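Local coordinates for oxalate--CoA ligase (Arabidopsis thaliana, PDB 5IE2), which is an AMP-binding enzyme of the ANL superfamily that carries an AMP-binding region and an AMP-binding C-terminal region, modelled here with adenosine-5'-triphosphate in its ligand pocket, at residues G217-A220 with G221-S225; K476-A479 with A480-P484; E68-I71 with M72-V76. All blocks are in the same frame, centred on the assembly; numbering follows the deposited sequence.

Contact 1 (G217-A220 with G221-S225); sequences GLLA and GLLSS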
loop_
_atom_site.group_PDB
_atom_site.type_symbol
_atom_site.label_atom_id
_atom_site.label_comp_id
_atom_site.label_asym_id
_atom_site.label_seq_id
_atom_site.Cartn_x
_atom_site.Cartn_y
_atom_site.Cartn_z
ATOM N N GLY A 217 2.402 -1.473 -2.154
ATOM C CA GLY A 217 3.287 -1.959 -3.222
ATOM C C GLY A 217 4.478 -2.706 -2.654
ATOM O O GLY A 217 4.904 -3.738 -3.201
ATOM N N LEU A 218 5.028 -2.220 -1.537
ATOM C CA LEU A 218 6.213 -2.866 -0.955
ATOM C C LEU A 218 5.934 -4.288 -0.456
ATOM O O LEU A 218 6.662 -5.215 -0.814
ATOM C CB LEU A 218 6.745 -2.032 0.209
ATOM C CG LEU A 218 8.018 -2.436 0.913
ATOM C CD1 LEU A 218 9.147 -2.434 -0.143
ATOM C CD2 LEU A 218 8.340 -1.426 2.037
ATOM N N LEU A 219 4.919 -4.459 0.415
ATOM C CA LEU A 219 4.640 -5.796 1.002
ATOM C C LEU A 219 3.962 -6.747 0.041
ATOM O O LEU A 219 4.332 -7.918 -0.058
ATOM C CB LEU A 219 3.741 -5.697 2.283
ATOM C CG LEU A 219 4.536 -5.623 3.580
ATOM C CD1 LEU A 219 5.257 -6.981 3.888
ATOM C CD2 LEU A 219 5.565 -4.426 3.571
ATOM N N ALA A 220 2.924 -6.295 -0.656
ATOM C CA ALA A 220 2.160 -7.231 -1.481
ATOM C C ALA A 220 2.798 -7.439 -2.826
ATOM O O ALA A 220 3.021 -8.577 -3.241
ATOM C CB ALA A 220 0.682 -6.727 -1.669
ATOM N N GLY A 221 3.025 -6.344 -3.549
ATOM C CA GLY A 221 3.600 -6.501 -4.891
ATOM C C GLY A 221 5.036 -7.054 -4.881
ATOM O O GLY A 221 5.335 -8.003 -5.600
ATOM N N LEU A 222 5.911 -6.461 -4.069
ATOM C CA LEU A 222 7.336 -6.801 -4.128
ATOM C C LEU A 222 7.693 -7.946 -3.171
ATOM O O LEU A 222 8.102 -9.035 -3.600
ATOM C CB LEU A 222 8.197 -5.558 -3.819
ATOM C CG LEU A 222 9.703 -5.874 -3.765
ATOM C CD1 LEU A 222 10.272 -6.276 -5.204
ATOM C CD2 LEU A 222 10.483 -4.721 -3.106
ATOM N N LEU A 223 7.544 -7.723 -1.865
ATOM C CA LEU A 223 8.173 -8.665 -0.940
ATOM C C LEU A 223 7.449 -10.001 -0.921
ATOM O O LEU A 223 8.094 -11.029 -0.731
ATOM C CB LEU A 223 8.228 -8.078 0.490
ATOM C CG LEU A 223 9.133 -6.816 0.605
ATOM C CD1 LEU A 223 9.077 -6.183 2.047
ATOM C CD2 LEU A 223 10.602 -7.145 0.182
ATOM N N SER A 224 6.119 -10.006 -1.035
ATOM C CA SER A 224 5.412 -11.302 -0.961
ATOM C C SER A 224 5.707 -12.144 -2.230
ATOM O O SER A 224 5.766 -13.403 -2.168
ATOM C CB SER A 224 3.900 -11.111 -0.806
ATOM O OG SER A 224 3.672 -10.462 0.488
ATOM N N SER A 225 5.851 -11.450 -3.359
ATOM C CA SER A 225 6.272 -12.162 -4.603
ATOM C C SER A 225 7.636 -12.809 -4.405
ATOM O O SER A 225 7.836 -13.986 -4.703
ATOM C CB SER A 225 6.349 -11.196 -5.802
ATOM O OG SER A 225 5.067 -10.706 -6.136
#

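Contact 2 (K476-A479 with A480-P484); sequences KNLA and AFKVP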
loop_
_atom_site.group_PDB
_atom_site.type_symbol
_atom_site.label_atom_id
_atom_site.label_comp_id
_atom_site.label_asym_id
_atom_site.label_seq_id
_atom_site.Cartn_x
_atom_site.Cartn_y
_atom_site.Cartn_z
ATOM N N LYS A 476 -32.678 8.452 -5.913
ATOM C CA LYS A 476 -33.288 7.184 -6.314
ATOM C C LYS A 476 -32.578 5.935 -5.740
ATOM O O LYS A 476 -33.099 4.834 -5.807
ATOM C CB LYS A 476 -33.394 7.144 -7.843
ATOM C CG LYS A 476 -34.723 7.812 -8.279
ATOM C CD LYS A 476 -34.817 8.167 -9.777
ATOM C CE LYS A 476 -36.225 8.717 -10.135
ATOM N NZ LYS A 476 -37.364 7.856 -9.656
ATOM N N ASN A 477 -31.439 6.126 -5.092
ATOM C CA ASN A 477 -30.567 5.030 -4.717
ATOM C C ASN A 477 -30.132 5.090 -3.273
ATOM O O ASN A 477 -29.359 4.238 -2.845
ATOM C CB ASN A 477 -29.328 5.015 -5.610
ATOM C CG ASN A 477 -29.662 4.599 -7.037
ATOM O OD1 ASN A 477 -29.898 3.417 -7.289
ATOM N ND2 ASN A 477 -29.752 5.565 -7.951
ATOM N N LEU A 478 -30.619 6.068 -2.515
ATOM C CA LEU A 478 -30.197 6.226 -1.093
ATOM C C LEU A 478 -31.388 6.731 -0.290
ATOM O O LEU A 478 -32.199 7.449 -0.843
ATOM C CB LEU A 478 -29.026 7.226 -0.980
ATOM C CG LEU A 478 -27.683 6.827 -1.554
ATOM C CD1 LEU A 478 -26.809 8.015 -1.725
ATOM C CD2 LEU A 478 -27.020 5.873 -0.539
ATOM N N ALA A 479 -31.506 6.359 0.993
ATOM C CA ALA A 479 -32.460 7.002 1.905
ATOM C C ALA A 479 -32.224 8.517 1.848
ATOM O O ALA A 479 -31.069 8.934 1.784
ATOM C CB ALA A 479 -32.266 6.475 3.358
ATOM N N ALA A 480 -33.285 9.321 1.967
ATOM C CA ALA A 480 -33.176 10.761 1.674
ATOM C C ALA A 480 -32.105 11.423 2.551
ATOM O O ALA A 480 -31.370 12.272 2.064
ATOM C CB ALA A 480 -34.514 11.446 1.833
ATOM N N PHE A 481 -31.964 11.004 3.811
ATOM C CA PHE A 481 -31.034 11.706 4.709
ATOM C C PHE A 481 -29.574 11.550 4.280
ATOM O O PHE A 481 -28.724 12.352 4.684
ATOM C CB PHE A 481 -31.208 11.262 6.175
ATOM C CG PHE A 481 -30.544 9.960 6.527
ATOM C CD1 PHE A 481 -29.252 9.934 7.044
ATOM C CD2 PHE A 481 -31.234 8.762 6.393
ATOM C CE1 PHE A 481 -28.617 8.714 7.398
ATOM C CE2 PHE A 481 -30.623 7.537 6.764
ATOM C CZ PHE A 481 -29.303 7.516 7.269
ATOM N N LYS A 482 -29.268 10.553 3.439
ATOM C CA LYS A 482 -27.907 10.291 3.009
ATOM C C LYS A 482 -27.489 11.073 1.755
ATOM O O LYS A 482 -26.320 11.082 1.364
ATOM C CB LYS A 482 -27.700 8.792 2.712
ATOM C CG LYS A 482 -28.036 7.872 3.877
ATOM C CD LYS A 482 -27.768 6.401 3.461
ATOM C CE LYS A 482 -28.147 5.462 4.591
ATOM N NZ LYS A 482 -27.957 4.099 4.058
ATOM N N VAL A 483 -28.461 11.727 1.131
ATOM C CA VAL A 483 -28.220 12.388 -0.158
ATOM C C VAL A 483 -27.376 13.668 0.003
ATOM O O VAL A 483 -27.768 14.523 0.780
ATOM C CB VAL A 483 -29.564 12.750 -0.813
ATOM C CG1 VAL A 483 -29.342 13.390 -2.213
ATOM C CG2 VAL A 483 -30.393 11.508 -0.945
ATOM N N PRO A 484 -26.255 13.798 -0.736
ATOM C CA PRO A 484 -25.430 15.018 -0.639
ATOM C C PRO A 484 -26.294 16.285 -0.878
ATOM O O PRO A 484 -27.068 16.370 -1.837
ATOM C CB PRO A 484 -24.378 14.842 -1.739
ATOM C CG PRO A 484 -24.267 13.315 -1.929
ATOM C CD PRO A 484 -25.682 12.797 -1.660
HETATM O O HOH W 1 -29.849 4.029 1.677
#

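Contact 3 (E68-I71 with M72-V76); sequences EFVI and MFLAV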
loop_
_atom_site.group_PDB
_atom_site.type_symbol
_atom_site.label_atom_id
_atom_site.label_comp_id
_atom_site.label_asym_id
_atom_site.label_seq_id
_atom_site.Cartn_x
_atom_site.Cartn_y
_atom_site.Cartn_z
ATOM N N GLU A 68 17.779 -0.759 -8.112
ATOM C CA GLU A 68 18.659 -0.368 -6.996
ATOM C C GLU A 68 17.874 -0.147 -5.722
ATOM O O GLU A 68 18.352 -0.473 -4.627
ATOM C CB GLU A 68 19.446 0.928 -7.326
ATOM C CG GLU A 68 20.498 0.709 -8.436
ATOM C CD GLU A 68 19.950 1.028 -9.856
ATOM O OE1 GLU A 68 18.707 1.232 -10.039
ATOM O OE2 GLU A 68 20.776 1.046 -10.810
ATOM N N PHE A 69 16.674 0.400 -5.839
ATOM C CA PHE A 69 15.878 0.503 -4.610
ATOM C C PHE A 69 15.637 -0.897 -3.999
ATOM O O PHE A 69 15.765 -1.061 -2.768
ATOM C CB PHE A 69 14.529 1.178 -4.844
ATOM C CG PHE A 69 13.613 1.080 -3.602
ATOM C CD1 PHE A 69 13.776 1.948 -2.538
ATOM C CD2 PHE A 69 12.703 0.035 -3.486
ATOM C CE1 PHE A 69 12.937 1.861 -1.370
ATOM C CE2 PHE A 69 11.874 -0.101 -2.338
ATOM C CZ PHE A 69 12.005 0.805 -1.275
ATOM N N VAL A 70 15.265 -1.877 -4.815
ATOM C CA VAL A 70 14.985 -3.222 -4.278
ATOM C C VAL A 70 16.224 -3.816 -3.598
ATOM O O VAL A 70 16.171 -4.315 -2.444
ATOM C CB VAL A 70 14.488 -4.187 -5.376
ATOM C CG1 VAL A 70 14.308 -5.613 -4.811
ATOM C CG2 VAL A 70 13.147 -3.685 -5.960
ATOM N N ILE A 71 17.339 -3.778 -4.341
ATOM C CA ILE A 71 18.556 -4.360 -3.798
ATOM C C ILE A 71 18.955 -3.661 -2.512
ATOM O O ILE A 71 19.305 -4.326 -1.531
ATOM C CB ILE A 71 19.723 -4.284 -4.806
ATOM C CG1 ILE A 71 19.378 -5.131 -6.043
ATOM C CG2 ILE A 71 21.087 -4.788 -4.084
ATOM C CD1 ILE A 71 20.301 -4.894 -7.272
ATOM N N MET A 72 18.951 -2.329 -2.498
ATOM C CA MET A 72 19.428 -1.625 -1.297
ATOM C C MET A 72 18.466 -1.728 -0.111
ATOM O O MET A 72 18.897 -1.791 1.047
ATOM C CB MET A 72 19.709 -0.143 -1.604
ATOM C CG MET A 72 20.992 0.072 -2.531
ATOM S SD MET A 72 22.387 -1.030 -2.108
ATOM C CE MET A 72 22.851 -0.457 -0.443
ATOM N N PHE A 73 17.163 -1.774 -0.386
ATOM C CA PHE A 73 16.172 -2.018 0.683
ATOM C C PHE A 73 16.487 -3.328 1.419
ATOM O O PHE A 73 16.573 -3.368 2.684
ATOM C CB PHE A 73 14.754 -2.062 0.104
ATOM C CG PHE A 73 13.692 -2.349 1.137
ATOM C CD1 PHE A 73 13.169 -1.294 1.896
ATOM C CD2 PHE A 73 13.233 -3.630 1.334
ATOM C CE1 PHE A 73 12.165 -1.545 2.870
ATOM C CE2 PHE A 73 12.238 -3.902 2.300
ATOM C CZ PHE A 73 11.725 -2.845 3.070
ATOM N N LEU A 74 16.679 -4.384 0.623
ATOM C CA LEU A 74 16.928 -5.691 1.250
ATOM C C LEU A 74 18.336 -5.785 1.845
ATOM O O LEU A 74 18.534 -6.545 2.806
ATOM C CB LEU A 74 16.724 -6.809 0.223
ATOM C CG LEU A 74 15.222 -6.928 -0.136
ATOM C CD1 LEU A 74 14.976 -7.889 -1.303
ATOM C CD2 LEU A 74 14.343 -7.394 1.135
ATOM N N ALA A 75 19.313 -5.051 1.262
ATOM C CA ALA A 75 20.698 -5.040 1.826
ATOM C C ALA A 75 20.711 -4.338 3.178
ATOM O O ALA A 75 21.397 -4.768 4.104
ATOM C CB ALA A 75 21.704 -4.365 0.871
ATOM N N VAL A 76 19.972 -3.241 3.286
ATOM C CA VAL A 76 19.870 -2.518 4.570
ATOM C C VAL A 76 19.317 -3.496 5.605
ATOM O O VAL A 76 19.880 -3.627 6.743
ATOM C CB VAL A 76 18.989 -1.245 4.462
ATOM C CG1 VAL A 76 18.577 -0.734 5.881
ATOM C CG2 VAL A 76 19.777 -0.144 3.666
#

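Contact 1 (G217-A220 with G221-S225)
Two donors of Ser224 converge on the carbonyl oxygen of Leu219, five residues back in the same helix. Ser224 OG gives a 2.7 Å hydrogen bond to Leu219 O, and Ser224 N gives a second of 2.9 Å to that same Leu219 O. The amide and the hydroxyl come from opposite faces of the carbonyl plane, tilted 26° and 34° from it. The hydroxyl can bend back in this way because OG lies beside the backbone N, chi1 -65°. Serine is well suited here: its short side chain lets a buried hydroxyl find an acceptor in its own helix.

The amide bond belongs to a run with pi-type spacing. Leu222 N meets Gly217 O at 3.0 Å and Leu223 N meets Leu218 O at 2.9 Å, again five residues apart. Gly221 has only hydrogens on its CA beside Gly217 O, which suits the close backbone at this wider turn. Ala220 O is left buried without a polar partner, probably a consequence of the shifted pairing. Farther along, Ser225 OG returns to Gly221 O at 2.8 Å.

Around these bonds the leucines pack. Leu218 CD1 meets Leu222 CD2 at 4.0 Å, the two side chains slanting across each other, while Leu218 and Leu223 run alongside, CG to CD1 4.1 Å.

Helix 215-227 links strands 205-207 and 231-234 in a beta-alpha-beta unit. Leu219 and Ser224 touch helix 184-198, Leu218 and Leu223 pack on Phe73 of helix 67-78, and Leu222 rests on Val70 of that helix and on Val232 of strand 231-234.

Contact 2 (K476-A479 with A480-P484)
The Phe481 ring is approached obliquely by the methyl group of Ala479, with CB 3.9 Å from Phe481 CE2, while CG of the next residue, Lys482, lies 3.6 Å above the centre of one ring face. Phe481 CG sits between its backbone N and carbonyl carbon, chi1 80°, a crowded position that folds the ring back beside the chain. The small methyl of Ala479 allows the ring to come this close.

The backbone beneath is a tight 3-10 turn. Lys482 N donates to Ala479 O at 2.9 Å, and Val483 N repeats the three-residue spacing with a 3.1 Å bond to Ala480 O.

Lys482 then stretches out in full extension. Its CD passes Leu478 CD2 at 4.1 Å, the two side chains crossing at about a right angle, and the ammonium end forms a salt bridge with Glu425. A water accepts from both Lys482 NZ, at 3.0 Å, and Ala479 N, at 2.9 Å, tying the lysine tip back to the start of the turn. A long aliphatic stem with a charged end suits this partly exposed site.

The turn follows helix 467-477 and leads toward strand 487-489 in the C-terminal domain. Leu478 leans on helix 423-430, Val483 packs back on helix 467-477, and Phe481 reaches Glu419 and Ile421 of strand 419-421.

Contact 3 (E68-I71 with M72-V76)
Phe69 and Phe73 meet one turn apart on a buried alpha-helix, 67-78, in a local contact set by the four-residue repeat of its backbone. Their side chains lie alongside and point the same way, both with CG anti to the backbone N (chi1 171° and 178°). The ring planes are near parallel, at 30°, but slid so far apart, with ring centroids separated by 5.8 Å, that they barely overlap. What touches is a corner of each ring, Phe69 CZ to Phe73 CD1 at 4.0 Å, together with Phe73 CB, which lies over one face of Phe69 toward its rim. Large flat side chains suit this face, where Phe69 lies on Pro85 and Phe73 on Ala83 of strand 82-85.

Regular backbone bonds support the arrangement: Met72 N to Glu68 O and Phe73 N to Phe69 O are each 2.9 Å, and Leu74 N to Val70 O is 3.1 Å. Val70 CG1 and Leu74 CD1, 4.2 Å apart, continue the apolar surface. On another side Met72 bends at its second and third torsions, and its SD lies loosely beside Ile71 CG2, 4.4 Å away. Glu68 has a polar task instead, with OE2 hydrogen-bonded to Leu133 N.

Ile71, Leu74 and Ala75 touch helix 33-50, while Val70, Phe73 and Leu74 pack on helix 215-227, so apolar residues serve both helices and the strand. In topology this is a beta-alpha-beta unit: strand 58-61, helix 67-78, then the parallel neighbouring strand 82-85.

Contacts 1 and 3 are both buried in the large AMP-binding region, each on the helix of a beta-alpha-beta unit; their centres lie 13 Å apart and their side chains pack directly against each other. Contact 2 lies at the surface in the C-terminal region, about 30 Å from contact 1 and 38 Å from contact 3 between nearest atoms. Backbone pairing differs in each: five-residue spacing in contact 1, four in contact 3 and three in contact 2. The chemistry follows burial: leucines, aromatics and serines bonded to carbonyls of their own helix inside; outside, apolar groups mixed with a lysine that uses a water and a salt bridge.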